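Local coordinates for cupin 2 conserved barrel domain protein (Planctomyces limnophilus, PDB 4H7L), which is of uncharacterised function but binds a copper(II) ion in a cupin beta-barrel, its subunits pairing as a dimer, at residues 37-42 / 47-52. Numbering follows the deposited sequence.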
loop_
_atom_site.group_PDB
_atom_site.type_symbol
_atom_site.label_atom_id
_atom_site.label_comp_id
_atom_site.label_asym_id
_atom_site.label_seq_id
_atom_site.Cartn_x
_atom_site.Cartn_y
_atom_site.Cartn_z
ATOM N N ARG B 37 5.829 -7.871 -7.913
ATOM C CA ARG B 37 4.832 -6.905 -8.359
ATOM C C ARG B 37 3.452 -7.528 -8.553
ATOM O O ARG B 37 3.315 -8.576 -9.177
ATOM C CB ARG B 37 5.301 -6.250 -9.662
ATOM C CG ARG B 37 6.749 -5.761 -9.619
ATOM C CD ARG B 37 7.048 -4.784 -10.748
ATOM N NE ARG B 37 8.352 -4.141 -10.595
ATOM C CZ ARG B 37 9.484 -4.555 -11.165
ATOM N NH1 ARG B 37 9.506 -5.628 -11.948
ATOM N NH2 ARG B 37 10.609 -3.889 -10.953
ATOM N N ALA B 38 2.431 -6.864 -8.019
ATOM C CA ALA B 38 1.059 -7.350 -8.112
ATOM C C ALA B 38 0.127 -6.299 -8.698
ATOM O O ALA B 38 0.374 -5.100 -8.579
ATOM C CB ALA B 38 0.561 -7.772 -6.741
ATOM N N PHE B 39 -0.942 -6.766 -9.334
ATOM C CA PHE B 39 -2.014 -5.897 -9.809
ATOM C C PHE B 39 -1.553 -4.896 -10.860
ATOM O O PHE B 39 -1.862 -3.711 -10.772
ATOM C CB PHE B 39 -2.656 -5.165 -8.629
ATOM C CG PHE B 39 -3.139 -6.087 -7.545
ATOM C CD1 PHE B 39 -4.048 -7.087 -7.827
ATOM C CD2 PHE B 39 -2.679 -5.957 -6.249
ATOM C CE1 PHE B 39 -4.489 -7.940 -6.840
ATOM C CE2 PHE B 39 -3.118 -6.808 -5.255
ATOM C CZ PHE B 39 -4.025 -7.799 -5.550
ATOM N N GLY B 40 -0.832 -5.382 -11.865
ATOM C CA GLY B 40 -0.405 -4.542 -12.970
ATOM C C GLY B 40 -1.575 -3.919 -13.710
ATOM O O GLY B 40 -2.711 -3.918 -13.226
ATOM N N HIS B 41 -1.300 -3.382 -14.893
ATOM C CA HIS B 41 -2.324 -2.696 -15.669
ATOM C C HIS B 41 -3.376 -3.680 -16.168
ATOM O O HIS B 41 -4.560 -3.352 -16.247
ATOM C CB HIS B 41 -1.698 -1.954 -16.849
ATOM C CG HIS B 41 -2.299 -0.605 -17.096
ATOM N ND1 HIS B 41 -1.537 0.506 -17.390
ATOM C CD2 HIS B 41 -3.586 -0.187 -17.088
ATOM C CE1 HIS B 41 -2.330 1.550 -17.554
ATOM N NE2 HIS B 41 -3.579 1.157 -17.377
ATOM N N ASP B 42 -2.939 -4.891 -16.495
ATOM C CA ASP B 42 -3.844 -5.933 -16.968
ATOM C C ASP B 42 -4.865 -6.332 -15.897
ATOM O O ASP B 42 -5.875 -6.963 -16.208
ATOM C CB ASP B 42 -3.055 -7.179 -17.396
ATOM C CG ASP B 42 -2.204 -6.949 -18.642
ATOM O OD1 ASP B 42 -1.126 -7.577 -18.746
ATOM O OD2 ASP B 42 -2.610 -6.154 -19.517
ATOM N N VAL B 47 -4.320 0.816 -9.044
ATOM C CA VAL B 47 -2.962 0.926 -8.539
ATOM C C VAL B 47 -2.248 -0.417 -8.597
ATOM O O VAL B 47 -2.882 -1.470 -8.570
ATOM C CB VAL B 47 -2.954 1.415 -7.081
ATOM C CG1 VAL B 47 -3.839 2.631 -6.930
ATOM C CG2 VAL B 47 -3.420 0.313 -6.142
ATOM N N SER B 48 -0.924 -0.369 -8.683
ATOM C CA SER B 48 -0.111 -1.567 -8.575
ATOM C C SER B 48 0.393 -1.635 -7.150
ATOM O O SER B 48 0.522 -0.608 -6.490
ATOM C CB SER B 48 1.076 -1.510 -9.534
ATOM O OG SER B 48 0.643 -1.401 -10.875
ATOM N N VAL B 49 0.686 -2.839 -6.675
ATOM C CA VAL B 49 1.254 -3.003 -5.346
ATOM C C VAL B 49 2.469 -3.919 -5.401
ATOM O O VAL B 49 2.358 -5.102 -5.718
ATOM C CB VAL B 49 0.217 -3.547 -4.354
ATOM C CG1 VAL B 49 0.855 -3.784 -2.996
ATOM C CG2 VAL B 49 -0.938 -2.571 -4.229
ATOM N N HIS B 50 3.633 -3.349 -5.107
ATOM C CA HIS B 50 4.889 -4.084 -5.123
ATOM C C HIS B 50 5.336 -4.389 -3.701
ATOM O O HIS B 50 5.182 -3.563 -2.804
ATOM C CB HIS B 50 5.986 -3.257 -5.793
ATOM C CG HIS B 50 5.647 -2.783 -7.172
ATOM N ND1 HIS B 50 4.503 -3.164 -7.839
ATOM C CD2 HIS B 50 6.314 -1.956 -8.012
ATOM C CE1 HIS B 50 4.479 -2.590 -9.030
ATOM N NE2 HIS B 50 5.566 -1.854 -9.159
ATOM N N TYR B 51 5.892 -5.577 -3.505
ATOM C CA TYR B 51 6.585 -5.909 -2.270
ATOM C C TYR B 51 8.065 -5.978 -2.623
ATOM O O TYR B 51 8.512 -6.909 -3.291
ATOM C CB TYR B 51 6.069 -7.232 -1.711
ATOM C CG TYR B 51 6.835 -7.766 -0.524
ATOM C CD1 TYR B 51 6.793 -7.127 0.702
ATOM C CD2 TYR B 51 7.575 -8.929 -0.626
ATOM C CE1 TYR B 51 7.482 -7.620 1.788
ATOM C CE2 TYR B 51 8.266 -9.434 0.453
ATOM C CZ TYR B 51 8.215 -8.776 1.660
ATOM O OH TYR B 51 8.899 -9.273 2.744
ATOM N N THR B 52 8.816 -4.975 -2.187
ATOM C CA THR B 52 10.136 -4.721 -2.744
ATOM C C THR B 52 11.249 -4.802 -1.711
ATOM O O THR B 52 11.173 -4.195 -0.645
ATOM C CB THR B 52 10.187 -3.327 -3.400
ATOM O OG1 THR B 52 9.244 -3.267 -4.477
ATOM C CG2 THR B 52 11.578 -3.030 -3.932
#
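With CG beside the backbone N in both Arg37 (chi1 -48°) and His50 (chi1 -55°), the arginine, extended from CG to NE, can lie over the imidazole; the two share a face of the sheet as a non-hydrogen-bonded antiparallel pair. Arg37 CD sits above one ring face, offset toward the rim, 3.8 Å from the ring centroid of His50: a CH-pi contact. Further out, the guanidinium plane is turned 76° from the ring; Arg37 NE lies 3.9 Å from both NE2 and CD2 of His50, with CD2 in the guanidinium plane, at its edge. The other face of the sheet carries Ala38 and Val49, a hydrogen-bonded antiparallel pair: Ala38 N bonds Val49 O at 2.9 Å and Val49 N bonds Ala38 O at 3.0 Å. Past Ala38 the strand ends and Phe39 begins the turn; its ring lays its edge against Val49, CD2 to CB 4.2 Å, and also packs on Ala95 of the second subunit. Ser48 OG is held mainly by a hydrogen bond with Phe120 N, and makes a weak one to Phe39 O, at 3.4 Å. An alanine in place of His50 would probably leave the Arg37 methylenes without their flat support and Phe120 without its edge-to-face partner. Here, then, is an antiparallel beta hairpin of the cupin barrel, strands 33-38 and 48-54, with the side chain of His50 about 8 Å from the bound copper(II) ion.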